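Local atomic coordinates of putative metalloprotease II (Bacteroides fragilis, PDB entry 4ON1), a protein that probably cleaves internal peptide bonds of proteins as a zinc-dependent endopeptidase. Residues A[104-109]-A[155-160]; A[26-31]-A[91-96]; A[120-125]-A[216-221]; A[162-167]-A[327-332]. All blocks are in the same frame, centred on the assembly; numbering follows the deposited sequence.

Contact 1: residues A[104-109]-A[155-160]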
loop_
_atom_site.group_PDB
_atom_site.type_symbol
_atom_site.label_atom_id
_atom_site.label_comp_id
_atom_site.label_asym_id
_atom_site.label_seq_id
_atom_site.Cartn_x
_atom_site.Cartn_y
_atom_site.Cartn_z
ATOM N N ILE A 104 3.207 9.928 -9.939
ATOM C CA ILE A 104 4.551 10.241 -9.442
ATOM C C ILE A 104 4.648 10.115 -7.923
ATOM O O ILE A 104 3.792 10.624 -7.202
ATOM C CB ILE A 104 4.965 11.667 -9.839
ATOM C CG1 ILE A 104 4.792 11.866 -11.351
ATOM C CG2 ILE A 104 6.398 11.951 -9.410
ATOM C CD1 ILE A 104 5.673 10.962 -12.196
ATOM N N ASP A 105 5.678 9.416 -7.448
ATOM C CA ASP A 105 5.968 9.312 -6.012
ATOM C C ASP A 105 7.134 10.222 -5.623
ATOM O O ASP A 105 8.208 10.144 -6.225
ATOM C CB ASP A 105 6.309 7.867 -5.626
ATOM C CG ASP A 105 5.258 7.224 -4.731
ATOM O OD1 ASP A 105 4.436 7.952 -4.135
ATOM O OD2 ASP A 105 5.267 5.980 -4.614
ATOM N N TYR A 106 6.926 11.087 -4.634
ATOM C CA TYR A 106 8.029 11.860 -4.055
ATOM C C TYR A 106 8.325 11.295 -2.677
ATOM O O TYR A 106 7.431 11.221 -1.839
ATOM C CB TYR A 106 7.695 13.354 -3.959
ATOM C CG TYR A 106 7.350 14.012 -5.273
ATOM C CD1 TYR A 106 8.303 14.721 -5.986
ATOM C CD2 TYR A 106 6.068 13.929 -5.798
ATOM C CE1 TYR A 106 7.992 15.326 -7.187
ATOM C CE2 TYR A 106 5.745 14.529 -7.001
ATOM C CZ TYR A 106 6.712 15.225 -7.691
ATOM O OH TYR A 106 6.395 15.826 -8.891
ATOM N N ILE A 107 9.575 10.895 -2.446
ATOM C CA ILE A 107 9.935 10.164 -1.236
ATOM C C ILE A 107 11.048 10.892 -0.478
ATOM O O ILE A 107 12.091 11.222 -1.054
ATOM C CB ILE A 107 10.382 8.720 -1.591
ATOM C CG1 ILE A 107 9.263 7.988 -2.348
ATOM C CG2 ILE A 107 10.831 7.952 -0.350
ATOM C CD1 ILE A 107 9.769 6.889 -3.283
ATOM N N VAL A 108 10.810 11.167 0.802
ATOM C CA VAL A 108 11.803 11.798 1.664
ATOM C C VAL A 108 11.957 11.028 2.971
ATOM O O VAL A 108 10.982 10.779 3.668
ATOM C CB VAL A 108 11.435 13.280 1.979
ATOM C CG1 VAL A 108 11.628 14.144 0.765
ATOM C CG2 VAL A 108 9.989 13.405 2.462
ATOM N N TYR A 109 13.195 10.662 3.299
ATOM C CA TYR A 109 13.512 10.013 4.569
ATOM C C TYR A 109 14.213 10.978 5.511
ATOM O O TYR A 109 15.015 11.796 5.075
ATOM C CB TYR A 109 14.391 8.784 4.341
ATOM C CG TYR A 109 13.608 7.534 4.015
ATOM C CD1 TYR A 109 12.956 7.393 2.797
ATOM C CD2 TYR A 109 13.531 6.492 4.928
ATOM C CE1 TYR A 109 12.237 6.247 2.503
ATOM C CE2 TYR A 109 12.830 5.344 4.641
ATOM C CZ TYR A 109 12.182 5.228 3.429
ATOM O OH TYR A 109 11.483 4.085 3.151
ATOM N N ASN A 155 15.502 14.352 -1.817
ATOM C CA ASN A 155 14.329 13.539 -2.101
ATOM C C ASN A 155 14.529 12.647 -3.314
ATOM O O ASN A 155 15.477 12.821 -4.083
ATOM C CB ASN A 155 13.118 14.434 -2.328
ATOM C CG ASN A 155 13.292 15.338 -3.525
ATOM O OD1 ASN A 155 13.143 14.906 -4.673
ATOM N ND2 ASN A 155 13.608 16.607 -3.268
ATOM N N ILE A 156 13.599 11.719 -3.490
ATOM C CA ILE A 156 13.573 10.828 -4.634
ATOM C C ILE A 156 12.227 10.989 -5.328
ATOM O O ILE A 156 11.190 11.007 -4.674
ATOM C CB ILE A 156 13.752 9.352 -4.229
ATOM C CG1 ILE A 156 15.078 9.146 -3.510
ATOM C CG2 ILE A 156 13.712 8.470 -5.442
ATOM C CD1 ILE A 156 16.246 9.643 -4.287
ATOM N N ARG A 157 12.255 11.116 -6.650
ATOM C CA ARG A 157 11.047 11.238 -7.460
ATOM C C ARG A 157 10.949 10.038 -8.398
ATOM O O ARG A 157 11.790 9.862 -9.274
ATOM C CB ARG A 157 11.082 12.547 -8.253
ATOM C CG ARG A 157 9.876 12.822 -9.129
ATOM C CD ARG A 157 10.222 13.936 -10.095
ATOM N NE ARG A 157 9.051 14.504 -10.751
ATOM C CZ ARG A 157 8.501 14.010 -11.854
ATOM N NH1 ARG A 157 9.003 12.918 -12.419
ATOM N NH2 ARG A 157 7.444 14.610 -12.388
ATOM N N ILE A 158 9.929 9.214 -8.199
ATOM C CA ILE A 158 9.761 7.990 -8.975
ATOM C C ILE A 158 8.523 8.078 -9.858
ATOM O O ILE A 158 7.433 8.372 -9.370
ATOM C CB ILE A 158 9.617 6.754 -8.074
ATOM C CG1 ILE A 158 10.742 6.701 -7.045
ATOM C CG2 ILE A 158 9.610 5.487 -8.922
ATOM C CD1 ILE A 158 12.086 6.407 -7.675
ATOM N N ASP A 159 8.680 7.809 -11.150
ATOM C CA ASP A 159 7.522 7.732 -12.027
ATOM C C ASP A 159 6.943 6.320 -11.972
ATOM O O ASP A 159 7.467 5.404 -12.601
ATOM C CB ASP A 159 7.904 8.110 -13.460
ATOM C CG ASP A 159 6.697 8.420 -14.327
ATOM O OD1 ASP A 159 6.793 9.347 -15.159
ATOM O OD2 ASP A 159 5.658 7.738 -14.187
ATOM N N ILE A 160 5.864 6.152 -11.212
ATOM C CA ILE A 160 5.247 4.838 -11.037
ATOM C C ILE A 160 4.695 4.304 -12.355
ATOM O O ILE A 160 4.865 3.131 -12.693
ATOM C CB ILE A 160 4.093 4.894 -10.009
ATOM C CG1 ILE A 160 4.572 5.486 -8.677
ATOM C CG2 ILE A 160 3.453 3.511 -9.812
ATOM C CD1 ILE A 160 5.684 4.696 -8.017
#
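Asp-105 and Ile-158 face each other as a hydrogen-bonded antiparallel pair, their backbones exchanging two nearly straight bonds, Asp-105 N to Ile-158 O and Ile-158 N to Asp-105 O, both 2.8 Å. Two residues on, Ile-107 N reaches Ile-156 O at 2.8 Å and Ile-156 N answers to Ile-107 O at 2.9 Å. The residues in between turn their amides and carbonyls outward, Ile-104 and Tyr-106 to strand 92-99 and Arg-157 to strand 138-142. Side chains divide between two faces. On one, Arg-157 runs out extended, CG anti to the backbone N (chi1 -179°), alongside Tyr-106, its guanidinium almost perpendicular to the phenol ring. Ile-104 CG2 sits over the centre of the guanidinium, 3.8 Å from Arg-157 CZ. The polar ends of this pair converge on Glu-49, which takes a salt bridge from Arg-157 NE and a hydrogen bond from Tyr-106 OH. On the other face Ile-107 CD1 lies 3.9 Å from Ile-158 CG1. Beside them Asp-105 carries a salt bridge to Arg-96, which would offset its buried charge, while Asn-155 bonds Asn-141 through OD1 and Met-26 O and Arg-24 O through ND2, and the N-cap Asp-159 accepts from Lys-162 N. Such a pair, each strand bonded along both margins, is an interior strand pair of the antiparallel sheet of the fragilysin-type N-terminal domain.

Contact 2: residues A[26-31]-A[91-96]; sequences MDYEDL and SYATIR
Tyr-92 OH is gripped by Glu-68 OE1 and Thr-221 OG1, while the backbone of the same residue receives the ring of Tyr-28: CE1 of Tyr-28 comes edge-on to Tyr-92 C at 3.4 Å, and Ala-93 N lies near the same ring plane. Tyr-28 reaches there with CG anti to its backbone N (chi1 176°), and its hydroxyl is anchored by Ser-89 O. The rest of the contact is aliphatic. Leu-31 straddles two strand side chains that point at it: its CD2 fits between Ala-93 CB (3.7 Å) and Ile-95 CG1 (3.6 Å), while its CD1 meets Ile-95 CD1 at 3.5 Å. A capping box starts the helix that presents both residues: Asp-27 N donates to Asp-30 OD2 (3.1 Å), and the return bond from Asp-30 N to Asp-27 OD1 is weak. Helix 28-35 thus lies on the Ala-93 and Ile-95 face of strand 92-99, near Leu-21 of strand 19-22 and Val-108 of strand 102-109, whereas Tyr-92 and Thr-94 on the reverse face meet helix 217-230.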
loop_
_atom_site.group_PDB
_atom_site.type_symbol
_atom_site.label_atom_id
_atom_site.label_comp_id
_atom_site.label_asym_id
_atom_site.label_seq_id
_atom_site.Cartn_x
_atom_site.Cartn_y
_atom_site.Cartn_z
ATOM N N MET A 26 12.634 19.989 -1.654
ATOM C CA MET A 26 12.156 19.629 -0.323
ATOM C C MET A 26 12.903 18.418 0.234
ATOM O O MET A 26 13.281 17.508 -0.508
ATOM C CB MET A 26 10.656 19.338 -0.350
ATOM C CG MET A 26 10.306 18.030 -1.015
ATOM S SD MET A 26 8.551 17.664 -0.954
ATOM C CE MET A 26 8.560 16.110 -1.849
ATOM N N ASP A 27 13.137 18.421 1.540
ATOM C CA ASP A 27 13.563 17.204 2.215
ATOM C C ASP A 27 12.531 16.861 3.293
ATOM O O ASP A 27 11.461 17.477 3.330
ATOM C CB ASP A 27 14.975 17.343 2.791
ATOM C CG ASP A 27 15.105 18.482 3.778
ATOM O OD1 ASP A 27 14.076 19.025 4.230
ATOM O OD2 ASP A 27 16.259 18.832 4.112
ATOM N N TYR A 28 12.841 15.891 4.151
ATOM C CA TYR A 28 11.868 15.408 5.131
ATOM C C TYR A 28 11.270 16.531 5.977
ATOM O O TYR A 28 10.056 16.593 6.154
ATOM C CB TYR A 28 12.487 14.352 6.064
ATOM C CG TYR A 28 11.515 13.904 7.140
ATOM C CD1 TYR A 28 10.541 12.950 6.868
ATOM C CD2 TYR A 28 11.551 14.457 8.416
ATOM C CE1 TYR A 28 9.633 12.550 7.840
ATOM C CE2 TYR A 28 10.648 14.060 9.401
ATOM C CZ TYR A 28 9.694 13.106 9.103
ATOM O OH TYR A 28 8.804 12.714 10.077
ATOM N N GLU A 29 12.104 17.414 6.515
ATOM C CA GLU A 29 11.567 18.444 7.396
ATOM C C GLU A 29 10.606 19.395 6.679
ATOM O O GLU A 29 9.662 19.888 7.290
ATOM C CB GLU A 29 12.696 19.231 8.062
ATOM C CG GLU A 29 13.469 18.408 9.089
ATOM C CD GLU A 29 12.587 17.915 10.243
ATOM O OE1 GLU A 29 12.836 16.798 10.754
ATOM O OE2 GLU A 29 11.656 18.647 10.650
ATOM N N ASP A 30 10.835 19.649 5.393
ATOM C CA ASP A 30 9.897 20.473 4.626
ATOM C C ASP A 30 8.525 19.815 4.498
ATOM O O ASP A 30 7.501 20.413 4.836
ATOM C CB ASP A 30 10.435 20.748 3.228
ATOM C CG ASP A 30 11.683 21.608 3.242
ATOM O OD1 ASP A 30 11.761 22.549 4.059
ATOM O OD2 ASP A 30 12.583 21.333 2.426
ATOM N N LEU A 31 8.512 18.587 3.994
ATOM C CA LEU A 31 7.254 17.887 3.751
ATOM C C LEU A 31 6.560 17.557 5.068
ATOM O O LEU A 31 5.356 17.783 5.205
ATOM C CB LEU A 31 7.493 16.617 2.936
ATOM C CG LEU A 31 6.235 15.802 2.628
ATOM C CD1 LEU A 31 5.112 16.704 2.118
ATOM C CD2 LEU A 31 6.548 14.707 1.622
ATOM N N SER A 91 9.799 8.647 10.334
ATOM C CA SER A 91 11.061 8.316 9.660
ATOM C C SER A 91 11.112 8.727 8.188
ATOM O O SER A 91 12.182 8.754 7.571
ATOM C CB SER A 91 11.322 6.814 9.753
ATOM O OG SER A 91 11.319 6.391 11.099
ATOM N N TYR A 92 9.951 8.997 7.606
ATOM C CA TYR A 92 9.894 9.330 6.193
ATOM C C TYR A 92 8.556 9.990 5.888
ATOM O O TYR A 92 7.633 9.940 6.697
ATOM C CB TYR A 92 10.079 8.069 5.334
ATOM C CG TYR A 92 8.971 7.073 5.565
ATOM C CD1 TYR A 92 7.776 7.159 4.854
ATOM C CD2 TYR A 92 9.098 6.078 6.523
ATOM C CE1 TYR A 92 6.755 6.273 5.075
ATOM C CE2 TYR A 92 8.079 5.180 6.754
ATOM C CZ TYR A 92 6.908 5.289 6.024
ATOM O OH TYR A 92 5.876 4.418 6.241
ATOM N N ALA A 93 8.445 10.574 4.704
ATOM C CA ALA A 93 7.169 11.101 4.246
ATOM C C ALA A 93 7.115 10.961 2.744
ATOM O O ALA A 93 8.157 10.882 2.085
ATOM C CB ALA A 93 6.982 12.562 4.662
ATOM N N THR A 94 5.905 10.890 2.200
ATOM C CA THR A 94 5.742 10.746 0.759
ATOM C C THR A 94 4.579 11.580 0.273
ATOM O O THR A 94 3.667 11.889 1.033
ATOM C CB THR A 94 5.468 9.278 0.328
ATOM O OG1 THR A 94 4.163 8.890 0.768
ATOM C CG2 THR A 94 6.515 8.326 0.897
ATOM N N ILE A 95 4.621 11.919 -1.007
ATOM C CA ILE A 95 3.502 12.499 -1.720
ATOM C C ILE A 95 3.356 11.731 -3.012
ATOM O O ILE A 95 4.349 11.453 -3.685
ATOM C CB ILE A 95 3.701 13.995 -2.057
ATOM C CG1 ILE A 95 3.848 14.842 -0.799
ATOM C CG2 ILE A 95 2.520 14.517 -2.867
ATOM C CD1 ILE A 95 3.752 16.331 -1.086
ATOM N N ARG A 96 2.126 11.362 -3.343
ATOM C CA ARG A 96 1.850 10.724 -4.619
ATOM C C ARG A 96 0.833 11.563 -5.365
ATOM O O ARG A 96 -0.230 11.880 -4.825
ATOM C CB ARG A 96 1.342 9.290 -4.418
ATOM C CG ARG A 96 0.996 8.584 -5.713
ATOM C CD ARG A 96 0.661 7.126 -5.486
ATOM N NE ARG A 96 1.841 6.355 -5.115
ATOM C CZ ARG A 96 1.850 5.040 -4.941
ATOM N NH1 ARG A 96 0.737 4.340 -5.113
ATOM N NH2 ARG A 96 2.975 4.425 -4.602
#

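Contact 3: residues A[120-125]-A[216-221]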
loop_
_atom_site.group_PDB
_atom_site.type_symbol
_atom_site.label_atom_id
_atom_site.label_comp_id
_atom_site.label_asym_id
_atom_site.label_seq_id
_atom_site.Cartn_x
_atom_site.Cartn_y
_atom_site.Cartn_z
ATOM N N ASN A 120 19.826 4.300 -3.563
ATOM C CA ASN A 120 20.614 3.241 -4.191
ATOM C C ASN A 120 19.723 2.098 -4.666
ATOM O O ASN A 120 19.947 1.524 -5.733
ATOM C CB ASN A 120 21.673 2.687 -3.232
ATOM C CG ASN A 120 22.727 3.713 -2.849
ATOM O OD1 ASN A 120 22.999 4.658 -3.590
ATOM N ND2 ASN A 120 23.341 3.514 -1.683
ATOM N N TYR A 121 18.724 1.758 -3.857
ATOM C CA TYR A 121 17.769 0.735 -4.244
ATOM C C TYR A 121 17.149 1.087 -5.597
ATOM O O TYR A 121 17.141 0.269 -6.516
ATOM C CB TYR A 121 16.678 0.562 -3.178
ATOM C CG TYR A 121 15.487 -0.243 -3.672
ATOM C CD1 TYR A 121 15.436 -1.622 -3.494
ATOM C CD2 TYR A 121 14.431 0.370 -4.341
ATOM C CE1 TYR A 121 14.364 -2.364 -3.955
ATOM C CE2 TYR A 121 13.357 -0.365 -4.807
ATOM C CZ TYR A 121 13.329 -1.729 -4.610
ATOM O OH TYR A 121 12.257 -2.453 -5.070
ATOM N N TYR A 122 16.629 2.303 -5.715
ATOM C CA TYR A 122 15.939 2.704 -6.936
ATOM C C TYR A 122 16.890 2.861 -8.118
ATOM O O TYR A 122 16.510 2.627 -9.264
ATOM C CB TYR A 122 15.169 4.000 -6.711
ATOM C CG TYR A 122 13.875 3.774 -5.976
ATOM C CD1 TYR A 122 13.720 4.189 -4.664
ATOM C CD2 TYR A 122 12.824 3.110 -6.584
ATOM C CE1 TYR A 122 12.537 3.969 -3.979
ATOM C CE2 TYR A 122 11.634 2.886 -5.910
ATOM C CZ TYR A 122 11.500 3.317 -4.606
ATOM O OH TYR A 122 10.321 3.096 -3.930
ATOM N N GLN A 123 18.128 3.254 -7.839
ATOM C CA GLN A 123 19.138 3.343 -8.886
ATOM C C GLN A 123 19.481 1.952 -9.420
ATOM O O GLN A 123 19.622 1.756 -10.623
ATOM C CB GLN A 123 20.398 4.045 -8.372
ATOM C CG GLN A 123 20.285 5.562 -8.294
ATOM C CD GLN A 123 21.393 6.199 -7.472
ATOM O OE1 GLN A 123 22.191 5.507 -6.838
ATOM N NE2 GLN A 123 21.454 7.525 -7.493
ATOM N N ASN A 124 19.603 0.985 -8.519
ATOM C CA ASN A 124 19.960 -0.367 -8.926
ATOM C C ASN A 124 18.823 -1.120 -9.614
ATOM O O ASN A 124 19.067 -2.026 -10.408
ATOM C CB ASN A 124 20.396 -1.176 -7.703
ATOM C CG ASN A 124 21.659 -0.645 -7.067
ATOM O OD1 ASN A 124 22.373 0.163 -7.656
ATOM N ND2 ASN A 124 21.928 -1.080 -5.840
ATOM N N HIS A 125 17.583 -0.726 -9.337
ATOM C CA HIS A 125 16.438 -1.464 -9.861
ATOM C C HIS A 125 15.756 -0.819 -11.068
ATOM O O HIS A 125 14.979 -1.480 -11.753
ATOM C CB HIS A 125 15.408 -1.675 -8.746
ATOM C CG HIS A 125 15.839 -2.661 -7.706
ATOM N ND1 HIS A 125 16.877 -2.414 -6.831
ATOM C CD2 HIS A 125 15.388 -3.903 -7.408
ATOM C CE1 HIS A 125 17.039 -3.454 -6.035
ATOM N NE2 HIS A 125 16.149 -4.372 -6.364
ATOM N N LEU A 216 10.530 -2.050 1.633
ATOM C CA LEU A 216 10.902 -0.712 2.074
ATOM C C LEU A 216 9.779 -0.077 2.888
ATOM O O LEU A 216 8.607 -0.243 2.563
ATOM C CB LEU A 216 11.247 0.168 0.873
ATOM C CG LEU A 216 12.293 -0.386 -0.096
ATOM C CD1 LEU A 216 12.575 0.619 -1.225
ATOM C CD2 LEU A 216 13.580 -0.772 0.639
ATOM N N GLU A 217 10.146 0.662 3.936
ATOM C CA GLU A 217 9.167 1.255 4.848
ATOM C C GLU A 217 8.063 2.033 4.129
ATOM O O GLU A 217 6.877 1.792 4.368
ATOM C CB GLU A 217 9.882 2.175 5.850
ATOM C CG GLU A 217 10.986 1.494 6.651
ATOM C CD GLU A 217 12.342 1.612 5.987
ATOM O OE1 GLU A 217 12.506 1.018 4.902
ATOM O OE2 GLU A 217 13.238 2.302 6.528
ATOM N N HIS A 218 8.443 2.943 3.235
ATOM C CA HIS A 218 7.463 3.769 2.535
ATOM C C HIS A 218 6.640 2.968 1.525
ATOM O O HIS A 218 5.510 3.334 1.217
ATOM C CB HIS A 218 8.151 4.929 1.815
ATOM C CG HIS A 218 8.939 4.502 0.623
ATOM N ND1 HIS A 218 10.218 3.996 0.720
ATOM C CD2 HIS A 218 8.617 4.470 -0.692
ATOM C CE1 HIS A 218 10.657 3.690 -0.487
ATOM N NE2 HIS A 218 9.704 3.965 -1.363
ATOM N N ASP A 219 7.211 1.897 0.980
ATOM C CA ASP A 219 6.448 1.027 0.085
ATOM C C ASP A 219 5.286 0.354 0.818
ATOM O O ASP A 219 4.180 0.262 0.291
ATOM C CB ASP A 219 7.342 -0.049 -0.540
ATOM C CG ASP A 219 8.131 0.465 -1.732
ATOM O OD1 ASP A 219 7.655 1.408 -2.404
ATOM O OD2 ASP A 219 9.218 -0.087 -2.007
ATOM N N ILE A 220 5.544 -0.112 2.035
ATOM C CA ILE A 220 4.509 -0.779 2.817
ATOM C C ILE A 220 3.323 0.150 3.048
ATOM O O ILE A 220 2.168 -0.238 2.858
ATOM C CB ILE A 220 5.066 -1.276 4.162
ATOM C CG1 ILE A 220 6.167 -2.312 3.908
ATOM C CG2 ILE A 220 3.964 -1.893 5.013
ATOM C CD1 ILE A 220 6.916 -2.743 5.160
ATOM N N THR A 221 3.604 1.384 3.458
ATOM C CA THR A 221 2.517 2.314 3.741
ATOM C C THR A 221 1.909 2.863 2.447
ATOM O O THR A 221 0.745 3.245 2.431
ATOM C CB THR A 221 2.972 3.452 4.661
ATOM O OG1 THR A 221 4.172 4.042 4.149
ATOM C CG2 THR A 221 3.244 2.888 6.076
HETATM O O HOH W 1 9.834 -0.494 -4.528
#
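Tyr-122 OH and His-218 NE2 lie 2.8 Å apart in a hydrogen bond that either group could donate. The two side chains arrive from opposite directions and meet rim to rim, each partner near the plane of the other ring, with the planes turned 44° apart. The imidazole is held at its far nitrogen as well, since His-218 ND1 bonds Tyr-109 OH. Ser-326 OG hydrogen-bonds both Tyr-122 OH and Asp-219 OD1, bracing this buried polar cluster. Apolar packing is tight too at Leu-216, whose CD1 makes a CH-pi contact over the face of Tyr-121, 3.8 Å from the ring centroid; Tyr-121 in turn sets CD2 over the centre of the Tyr-122 ring. Toward the more exposed side the helices are joined less directly. A water spans the gap, donating to Asp-219 OD2 at 2.6 Å and to Tyr-121 OH at 3.2 Å, the phenol being bonded also to Asp-289. There the exposed His-125 lies over the opposite face of Tyr-121. Helix 112-126, from the fragilysin-type N-terminal domain, is here fastened to the first turn of helix 217-230, which follows strand 201-209 and precedes 240-248 in the chain, consistent with the backing helix of metzincin-type catalytic domains.

Contact 4: residues A[162-167]-A[327-332]; sequences KAIGNN and SHPYTL
Asn-167 lays its amide against Ser-327 and His-328, with ND2 as the leading atom. That nitrogen stands 2.9 Å from Ser-327 O and 3.2 Å from Ser-327 CB, and at the same time over one face of the imidazole of His-328, displaced toward the rim, 3.9 Å from CE1. The oxygen of the amide is turned to the serine side chain, Asn-167 OD1 lying 3.6 Å from Ser-327 CB. Ile-164 approaches the neighbouring part of the loop from just earlier in the chain. With CG1 anti to the carbonyl carbon (chi1 -67°) and the chain then extended, its CG1 passes Ser-327 O at 3.6 Å and its CD1 crosses obliquely to the proline ring, 3.9 Å from Pro-329 CG. His-328 begins a type I turn leading into helix 331-340, which carries the zinc ligands His-334 and His-338; the side chain of His-328 is about 12 Å from the zinc ion. The chemistry is that of an amide set against a carbonyl and an imidazole face, beside a small apolar patch. With Asn-167 ND2 bonded to Tyr-356 OH and Ser-327 OG to Tyr-126 OH, the residues just after helix 160-165 are fixed beside the loop that leads into the metal-binding helix.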
loop_
_atom_site.group_PDB
_atom_site.type_symbol
_atom_site.label_atom_id
_atom_site.label_comp_id
_atom_site.label_asym_id
_atom_site.label_seq_id
_atom_site.Cartn_x
_atom_site.Cartn_y
_atom_site.Cartn_z
ATOM N N LYS A 162 5.653 4.901 -15.395
ATOM C CA LYS A 162 6.764 4.413 -16.205
ATOM C C LYS A 162 7.269 3.067 -15.707
ATOM O O LYS A 162 7.460 2.140 -16.495
ATOM C CB LYS A 162 7.913 5.420 -16.202
ATOM C CG LYS A 162 8.121 6.154 -17.512
ATOM C CD LYS A 162 7.250 7.384 -17.627
ATOM C CE LYS A 162 7.824 8.354 -18.654
ATOM N NZ LYS A 162 9.155 8.889 -18.229
ATOM N N ALA A 163 7.475 2.964 -14.394
ATOM C CA ALA A 163 7.964 1.733 -13.777
ATOM C C ALA A 163 7.048 0.544 -14.062
ATOM O O ALA A 163 7.514 -0.564 -14.334
ATOM C CB ALA A 163 8.123 1.921 -12.286
ATOM N N ILE A 164 5.745 0.782 -13.989
ATOM C CA ILE A 164 4.763 -0.245 -14.304
ATOM C C ILE A 164 4.854 -0.630 -15.783
ATOM O O ILE A 164 4.800 -1.810 -16.131
ATOM C CB ILE A 164 3.330 0.216 -13.974
ATOM C CG1 ILE A 164 3.147 0.389 -12.465
ATOM C CG2 ILE A 164 2.310 -0.783 -14.493
ATOM C CD1 ILE A 164 1.756 0.873 -12.090
ATOM N N GLY A 165 4.995 0.369 -16.650
ATOM C CA GLY A 165 5.040 0.134 -18.087
ATOM C C GLY A 165 6.199 -0.728 -18.561
ATOM O O GLY A 165 6.139 -1.319 -19.642
ATOM N N ASN A 166 7.251 -0.804 -17.751
ATOM C CA ASN A 166 8.423 -1.609 -18.083
ATOM C C ASN A 166 8.363 -3.027 -17.506
ATOM O O ASN A 166 9.286 -3.819 -17.689
ATOM C CB ASN A 166 9.700 -0.907 -17.618
ATOM C CG ASN A 166 10.139 0.192 -18.568
ATOM O OD1 ASN A 166 9.315 0.943 -19.094
ATOM N ND2 ASN A 166 11.443 0.277 -18.811
ATOM N N ASN A 167 7.284 -3.334 -16.793
ATOM C CA ASN A 167 7.089 -4.666 -16.218
ATOM C C ASN A 167 6.670 -5.728 -17.229
ATOM O O ASN A 167 5.909 -5.446 -18.155
ATOM C CB ASN A 167 6.030 -4.629 -15.121
ATOM C CG ASN A 167 6.561 -4.105 -13.811
ATOM O OD1 ASN A 167 7.762 -4.155 -13.541
ATOM N ND2 ASN A 167 5.656 -3.607 -12.974
ATOM N N SER A 327 6.628 -1.220 -8.411
ATOM C CA SER A 327 6.190 -1.704 -9.717
ATOM C C SER A 327 4.841 -2.392 -9.631
ATOM O O SER A 327 4.179 -2.586 -10.646
ATOM C CB SER A 327 7.218 -2.662 -10.312
ATOM O OG SER A 327 8.479 -2.032 -10.416
ATOM N N HIS A 328 4.461 -2.801 -8.424
ATOM C CA HIS A 328 3.178 -3.468 -8.207
ATOM C C HIS A 328 2.410 -2.817 -7.068
ATOM O O HIS A 328 2.173 -3.443 -6.026
ATOM C CB HIS A 328 3.403 -4.951 -7.918
ATOM C CG HIS A 328 4.145 -5.660 -9.004
ATOM N ND1 HIS A 328 3.527 -6.123 -10.147
ATOM C CD2 HIS A 328 5.456 -5.975 -9.133
ATOM C CE1 HIS A 328 4.422 -6.697 -10.927
ATOM N NE2 HIS A 328 5.601 -6.622 -10.335
ATOM N N PRO A 329 2.006 -1.554 -7.265
ATOM C CA PRO A 329 1.542 -0.704 -6.162
ATOM C C PRO A 329 0.214 -1.107 -5.519
ATOM O O PRO A 329 -0.065 -0.622 -4.426
ATOM C CB PRO A 329 1.415 0.673 -6.822
ATOM C CG PRO A 329 1.101 0.363 -8.270
ATOM C CD PRO A 329 1.925 -0.872 -8.574
ATOM N N TYR A 330 -0.594 -1.949 -6.156
ATOM C CA TYR A 330 -1.923 -2.229 -5.615
ATOM C C TYR A 330 -2.095 -3.699 -5.246
ATOM O O TYR A 330 -3.217 -4.169 -5.035
ATOM C CB TYR A 330 -2.999 -1.810 -6.624
ATOM C CG TYR A 330 -2.843 -0.387 -7.100
ATOM C CD1 TYR A 330 -2.473 0.621 -6.217
ATOM C CD2 TYR A 330 -3.028 -0.058 -8.435
ATOM C CE1 TYR A 330 -2.314 1.926 -6.647
ATOM C CE2 TYR A 330 -2.871 1.242 -8.880
ATOM C CZ TYR A 330 -2.518 2.228 -7.978
ATOM O OH TYR A 330 -2.363 3.521 -8.406
ATOM N N THR A 331 -0.979 -4.423 -5.180
ATOM C CA THR A 331 -1.024 -5.872 -5.003
ATOM C C THR A 331 -1.560 -6.252 -3.635
ATOM O O THR A 331 -2.327 -7.210 -3.502
ATOM C CB THR A 331 0.362 -6.502 -5.201
ATOM O OG1 THR A 331 0.779 -6.274 -6.545
ATOM C CG2 THR A 331 0.323 -8.007 -4.945
ATOM N N LEU A 332 -1.172 -5.497 -2.613
ATOM C CA LEU A 332 -1.696 -5.752 -1.282
ATOM C C LEU A 332 -3.215 -5.551 -1.266
ATOM O O LEU A 332 -3.962 -6.386 -0.751
ATOM C CB LEU A 332 -1.020 -4.844 -0.245
ATOM C CG LEU A 332 -1.525 -5.046 1.186
ATOM C CD1 LEU A 332 -1.294 -6.491 1.648
ATOM C CD2 LEU A 332 -0.881 -4.053 2.160
#

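From the N terminus, contact 2 closes first, bringing helix 28-35 back onto strand 92-99 across 59 intervening residues. The next strand opens contact 1, so the two stand in series, joined by the backbone bonds between strands 92-99 and 102-109. Before contact 1 closes, helix 112-126 opens contact 3, and the two loops cross; 104-109 also meets helix 217-230 directly. Contact 4 starts just after contact 1 ends, at helix 160-165, and crosses contact 3 in turn. None nests inside another. Contacts 1 and 2 assemble the N-terminal domain, whereas the longer loops of contacts 3 and 4 tie helices 112-126 and 160-165 to helix 217-230 and to the loop before the zinc-binding helix 331-340.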